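Local coordinates for protein FAD dependent oxidoreductase (PDB 6PXS) that oxidises iminodiacetate, probably as a step in breaking down the chelator EDTA, using a bound FAD as its redox cofactor, at residues Val44-Ala49 against Val242-Asn247. Residues are numbered along the deposited sequence; the frame is centred on the assembly and turned at random.
Sequences VVCPWA and VVLPMN. With FAD (flavin-adenine dinucleotide), chain E.
Val44, which lies beside the flavin, packs its side chain against Val242 and Leu244. Val44 CB sits 3.7 Å from FAD O4. From there the two methyls diverge: Val44 CG2, next to the backbone N, stays near FAD O4 and lies 3.9 Å from Val242 CG1, whereas Val44 CG1, swung anti to that nitrogen (chi1 175°), reaches the same Val242 CG1 at 3.7 Å and also meets Leu244 CD2 at 4.2 Å. Leu244 spans the strand 44-45 and the loop after it, since its second methyl, CD1, rests on Cys46 SG at 4.2 Å and on Ala49 CB. Beyond it Met246, bent at chi2 and chi3, folds its thioether back beside Ala49. The strand 242-244 runs parallel to strand 90-93, yet no hydrogen bond crosses to 44-49. Val44 N instead donates to FAD O4 (3.1 Å, nearly straight at 170°), and Val44 O takes a weak bond from FAD N3. With an alanine here, Val242 CG1 and Leu244 CD2 would probably face a gap where the two methyls were. In this DadA-family flavoprotein, then, one residue pairs its backbone with the flavin's pyrimidine part while its side chain joins that site to strand 242-244 by apolar packing alone.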
ATOM      1  N   VAL A  44      -8.149 -15.780  17.473  1.00 48.69           N
ATOM      2  CA  VAL A  44      -9.038 -16.121  18.577  1.00 44.06           C
ATOM      3  C   VAL A  44      -8.638 -17.482  19.128  1.00 44.81           C
ATOM      4  O   VAL A  44      -8.410 -18.430  18.366  1.00 46.95           O
ATOM      5  CB  VAL A  44     -10.505 -16.124  18.121  1.00 42.21           C
ATOM      6  CG1 VAL A  44     -11.406 -16.608  19.245  1.00 41.34           C
ATOM      7  CG2 VAL A  44     -10.916 -14.737  17.663  1.00 44.24           C
ATOM      8  N   VAL A  45      -8.553 -17.583  20.454  1.00 43.73           N
ATOM      9  CA  VAL A  45      -8.209 -18.829  21.138  1.00 43.12           C
ATOM     10  C   VAL A  45      -9.293 -19.064  22.188  1.00 45.12           C
ATOM     11  O   VAL A  45      -9.189 -18.601  23.328  1.00 47.97           O
ATOM     12  CB  VAL A  45      -6.819 -18.785  21.780  1.00 42.65           C
ATOM     13  CG1 VAL A  45      -6.503 -20.111  22.448  1.00 45.23           C
ATOM     14  CG2 VAL A  45      -5.766 -18.445  20.737  1.00 42.68           C
ATOM     15  N   CYS A  46     -10.339 -19.798  21.810  1.00 45.71           N
ATOM     16  CA  CYS A  46     -11.471 -20.047  22.693  1.00 46.91           C
ATOM     17  C   CYS A  46     -12.257 -21.251  22.181  1.00 46.69           C
ATOM     18  O   CYS A  46     -13.278 -21.085  21.500  1.00 47.92           O
ATOM     19  CB  CYS A  46     -12.363 -18.808  22.779  1.00 46.44           C
ATOM     20  SG  CYS A  46     -13.630 -18.896  24.062  1.00 51.76           S
ATOM     21  N   PRO A  47     -11.818 -22.476  22.489  1.00 47.36           N
ATOM     22  CA  PRO A  47     -12.401 -23.654  21.828  1.00 51.15           C
ATOM     23  C   PRO A  47     -13.697 -24.161  22.438  1.00 51.76           C
ATOM     24  O   PRO A  47     -14.417 -24.912  21.766  1.00 52.13           O
ATOM     25  CB  PRO A  47     -11.296 -24.706  21.977  1.00 54.98           C
ATOM     26  CG  PRO A  47     -10.659 -24.357  23.288  1.00 53.14           C
ATOM     27  CD  PRO A  47     -10.711 -22.845  23.390  1.00 49.32           C
ATOM     28  N   TRP A  48     -14.020 -23.787  23.675  1.00 53.70           N
ATOM     29  CA  TRP A  48     -15.099 -24.456  24.394  1.00 56.29           C
ATOM     30  C   TRP A  48     -16.469 -24.203  23.778  1.00 59.54           C
ATOM     31  O   TRP A  48     -17.409 -24.953  24.066  1.00 59.54           O
ATOM     32  CB  TRP A  48     -15.095 -24.011  25.858  1.00 57.75           C
ATOM     33  CG  TRP A  48     -13.736 -24.093  26.482  1.00 59.88           C
ATOM     34  CD1 TRP A  48     -13.129 -25.207  26.982  1.00 62.09           C
ATOM     35  CD2 TRP A  48     -12.810 -23.016  26.663  1.00 60.13           C
ATOM     36  NE1 TRP A  48     -11.884 -24.890  27.465  1.00 61.65           N
ATOM     37  CE2 TRP A  48     -11.664 -23.550  27.281  1.00 61.75           C
ATOM     38  CE3 TRP A  48     -12.840 -21.651  26.364  1.00 60.46           C
ATOM     39  CZ2 TRP A  48     -10.557 -22.768  27.608  1.00 63.54           C
ATOM     40  CZ3 TRP A  48     -11.741 -20.875  26.688  1.00 61.44           C
ATOM     41  CH2 TRP A  48     -10.615 -21.436  27.303  1.00 62.18           C
ATOM     42  N   ALA A  49     -16.608 -23.182  22.935  1.00 59.29           N
ATOM     43  CA  ALA A  49     -17.891 -22.834  22.340  1.00 60.03           C
ATOM     44  C   ALA A  49     -18.068 -23.386  20.933  1.00 62.08           C
ATOM     45  O   ALA A  49     -19.086 -23.099  20.296  1.00 61.46           O
ATOM     46  CB  ALA A  49     -18.061 -21.313  22.313  1.00 60.93           C
ATOM     47  N   VAL A 242     -13.303 -11.181  23.480  1.00 47.28           N
ATOM     48  CA  VAL A 242     -13.630 -11.733  22.173  1.00 43.41           C
ATOM     49  C   VAL A 242     -15.142 -11.883  22.069  1.00 42.90           C
ATOM     50  O   VAL A 242     -15.842 -12.046  23.075  1.00 44.41           O
ATOM     51  CB  VAL A 242     -12.911 -13.081  21.966  1.00 45.60           C
ATOM     52  CG1 VAL A 242     -13.255 -13.674  20.609  1.00 48.42           C
ATOM     53  CG2 VAL A 242     -11.405 -12.911  22.115  1.00 45.39           C
ATOM     54  N   VAL A 243     -15.657 -11.826  20.844  1.00 39.84           N
ATOM     55  CA  VAL A 243     -17.084 -11.971  20.579  1.00 40.04           C
ATOM     56  C   VAL A 243     -17.272 -13.110  19.590  1.00 38.92           C
ATOM     57  O   VAL A 243     -16.603 -13.152  18.550  1.00 39.43           O
ATOM     58  CB  VAL A 243     -17.698 -10.666  20.038  1.00 41.60           C
ATOM     59  CG1 VAL A 243     -19.196 -10.827  19.836  1.00 41.63           C
ATOM     60  CG2 VAL A 243     -17.404  -9.512  20.984  1.00 42.27           C
ATOM     61  N   LEU A 244     -18.183 -14.028  19.913  1.00 41.28           N
ATOM     62  CA  LEU A 244     -18.454 -15.211  19.098  1.00 43.46           C
ATOM     63  C   LEU A 244     -19.955 -15.299  18.852  1.00 47.78           C
ATOM     64  O   LEU A 244     -20.683 -15.951  19.612  1.00 49.16           O
ATOM     65  CB  LEU A 244     -17.941 -16.478  19.779  1.00 42.99           C
ATOM     66  CG  LEU A 244     -16.473 -16.471  20.204  1.00 40.94           C
ATOM     67  CD1 LEU A 244     -16.129 -17.755  20.941  1.00 42.94           C
ATOM     68  CD2 LEU A 244     -15.564 -16.286  19.003  1.00 38.43           C
ATOM     69  N   PRO A 245     -20.457 -14.652  17.796  1.00 52.46           N
ATOM     70  CA  PRO A 245     -21.900 -14.707  17.509  1.00 56.92           C
ATOM     71  C   PRO A 245     -22.391 -16.060  17.021  1.00 58.40           C
ATOM     72  O   PRO A 245     -23.588 -16.196  16.746  1.00 57.12           O
ATOM     73  CB  PRO A 245     -22.082 -13.632  16.428  1.00 55.52           C
ATOM     74  CG  PRO A 245     -20.746 -13.489  15.798  1.00 54.18           C
ATOM     75  CD  PRO A 245     -19.741 -13.755  16.873  1.00 52.31           C
ATOM     76  N   MET A 246     -21.517 -17.060  16.903  1.00 63.26           N
ATOM     77  CA  MET A 246     -21.930 -18.417  16.543  1.00 66.92           C
ATOM     78  C   MET A 246     -22.683 -18.432  15.215  1.00 66.61           C
ATOM     79  O   MET A 246     -23.712 -19.096  15.070  1.00 68.55           O
ATOM     80  CB  MET A 246     -22.779 -19.038  17.653  1.00 69.20           C
ATOM     81  CG  MET A 246     -22.079 -19.111  18.999  1.00 71.17           C
ATOM     82  SD  MET A 246     -20.526 -20.025  18.938  1.00 74.11           S
ATOM     83  CE  MET A 246     -21.079 -21.589  18.260  1.00 76.14           C
ATOM     84  N   ASN A 247     -22.168 -17.686  14.238  1.00 61.05           N
ATOM     85  CA  ASN A 247     -22.756 -17.642  12.907  1.00 58.50           C
ATOM     86  C   ASN A 247     -21.676 -17.647  11.834  1.00 59.64           C
ATOM     87  O   ASN A 247     -21.856 -17.053  10.764  1.00 61.77           O
ATOM     88  CB  ASN A 247     -23.650 -16.412  12.745  1.00 55.27           C
ATOM     89  CG  ASN A 247     -22.878 -15.115  12.856  1.00 53.79           C
ATOM     90  OD1 ASN A 247     -21.719 -15.102  13.270  1.00 53.01           O
ATOM     91  ND2 ASN A 247     -23.518 -14.011  12.491  1.00 53.20           N
TER
HETATM   92  PA  FAD E 401       0.809 -21.053   6.243  1.00 34.20           P
HETATM   93  O1A FAD E 401       0.168 -20.615   4.979  1.00 31.30           O
HETATM   94  O2A FAD E 401       0.807 -19.992   7.347  1.00 37.43           O
HETATM   95  O5B FAD E 401       2.276 -21.558   6.008  1.00 36.36           O
HETATM   96  C5B FAD E 401       2.692 -22.086   4.731  1.00 41.88           C
HETATM   97  C4B FAD E 401       4.043 -21.511   4.391  1.00 43.79           C
HETATM   98  O4B FAD E 401       4.778 -22.451   3.572  1.00 50.20           O
HETATM   99  C3B FAD E 401       3.998 -20.202   3.602  1.00 41.67           C
HETATM  100  O3B FAD E 401       5.001 -19.306   4.066  1.00 38.21           O
HETATM  101  C2B FAD E 401       4.271 -20.660   2.168  1.00 48.53           C
HETATM  102  O2B FAD E 401       4.852 -19.634   1.372  1.00 45.90           O
HETATM  103  C1B FAD E 401       5.264 -21.789   2.426  1.00 50.04           C
HETATM  104  N9A FAD E 401       5.378 -22.756   1.339  1.00 64.90           N
HETATM  105  C8A FAD E 401       4.374 -23.496   0.775  1.00 49.07           C
HETATM  106  N7A FAD E 401       4.772 -24.286  -0.193  1.00 55.79           N
HETATM  107  C5A FAD E 401       6.137 -24.046  -0.271  1.00 55.82           C
HETATM  108  C6A FAD E 401       7.147 -24.570  -1.099  1.00 55.56           C
HETATM  109  N6A FAD E 401       6.931 -25.483  -2.050  1.00 53.75           N
HETATM  110  N1A FAD E 401       8.406 -24.115  -0.916  1.00 51.65           N
HETATM  111  C2A FAD E 401       8.633 -23.201   0.031  1.00 53.95           C
HETATM  112  N3A FAD E 401       7.759 -22.637   0.868  1.00 49.50           N
HETATM  113  C4A FAD E 401       6.522 -23.104   0.666  1.00 52.75           C
HETATM  114  N1  FAD E 401      -6.962 -19.932  13.341  1.00 48.07           N
HETATM  115  C2  FAD E 401      -7.286 -19.812  14.661  1.00 48.59           C
HETATM  116  O2  FAD E 401      -6.922 -20.647  15.496  1.00 50.66           O
HETATM  117  N3  FAD E 401      -8.036 -18.730  15.090  1.00 44.09           N
HETATM  118  C4  FAD E 401      -8.519 -17.714  14.291  1.00 44.82           C
HETATM  119  O4  FAD E 401      -9.178 -16.801  14.785  1.00 46.56           O
HETATM  120  C4X FAD E 401      -8.173 -17.852  12.889  1.00 44.58           C
HETATM  121  N5  FAD E 401      -8.589 -16.936  12.062  1.00 42.04           N
HETATM  122  C5X FAD E 401      -8.258 -17.066  10.723  1.00 39.85           C
HETATM  123  C6  FAD E 401      -8.697 -16.093   9.826  1.00 41.20           C
HETATM  124  C7  FAD E 401      -8.388 -16.175   8.472  1.00 39.97           C
HETATM  125  C7M FAD E 401      -8.880 -15.106   7.533  1.00 40.53           C
HETATM  126  C8  FAD E 401      -7.630 -17.258   7.998  1.00 40.98           C
HETATM  127  C8M FAD E 401      -7.282 -17.376   6.537  1.00 45.61           C
HETATM  128  C9  FAD E 401      -7.191 -18.230   8.892  1.00 39.84           C
HETATM  129  C9A FAD E 401      -7.498 -18.144  10.245  1.00 38.25           C
HETATM  130  N10 FAD E 401      -7.064 -19.112  11.175  1.00 38.61           N
HETATM  131  C10 FAD E 401      -7.389 -18.999  12.507  1.00 44.05           C
HETATM  132  C1' FAD E 401      -6.275 -20.275  10.737  1.00 37.09           C
HETATM  133  C2' FAD E 401      -4.770 -20.015  10.724  1.00 37.57           C
HETATM  134  O2' FAD E 401      -4.499 -18.696  10.248  1.00 38.44           O
HETATM  135  C3' FAD E 401      -4.097 -21.028   9.799  1.00 35.71           C
HETATM  136  O3' FAD E 401      -4.682 -22.310  10.006  1.00 39.32           O
HETATM  137  C4' FAD E 401      -2.586 -21.157   9.991  1.00 35.02           C
HETATM  138  O4' FAD E 401      -1.985 -19.876   9.807  1.00 34.98           O
HETATM  139  C5' FAD E 401      -1.987 -22.159   9.027  1.00 37.30           C
HETATM  140  O5' FAD E 401      -0.553 -22.169   9.182  1.00 36.52           O
HETATM  141  P   FAD E 401       0.360 -23.014   8.219  1.00 36.98           P
HETATM  142  O1P FAD E 401      -0.179 -24.447   8.156  1.00 41.73           O
HETATM  143  O2P FAD E 401       1.799 -22.891   8.564  1.00 34.01           O
HETATM  144  O3P FAD E 401       0.076 -22.339   6.807  1.00 38.96           O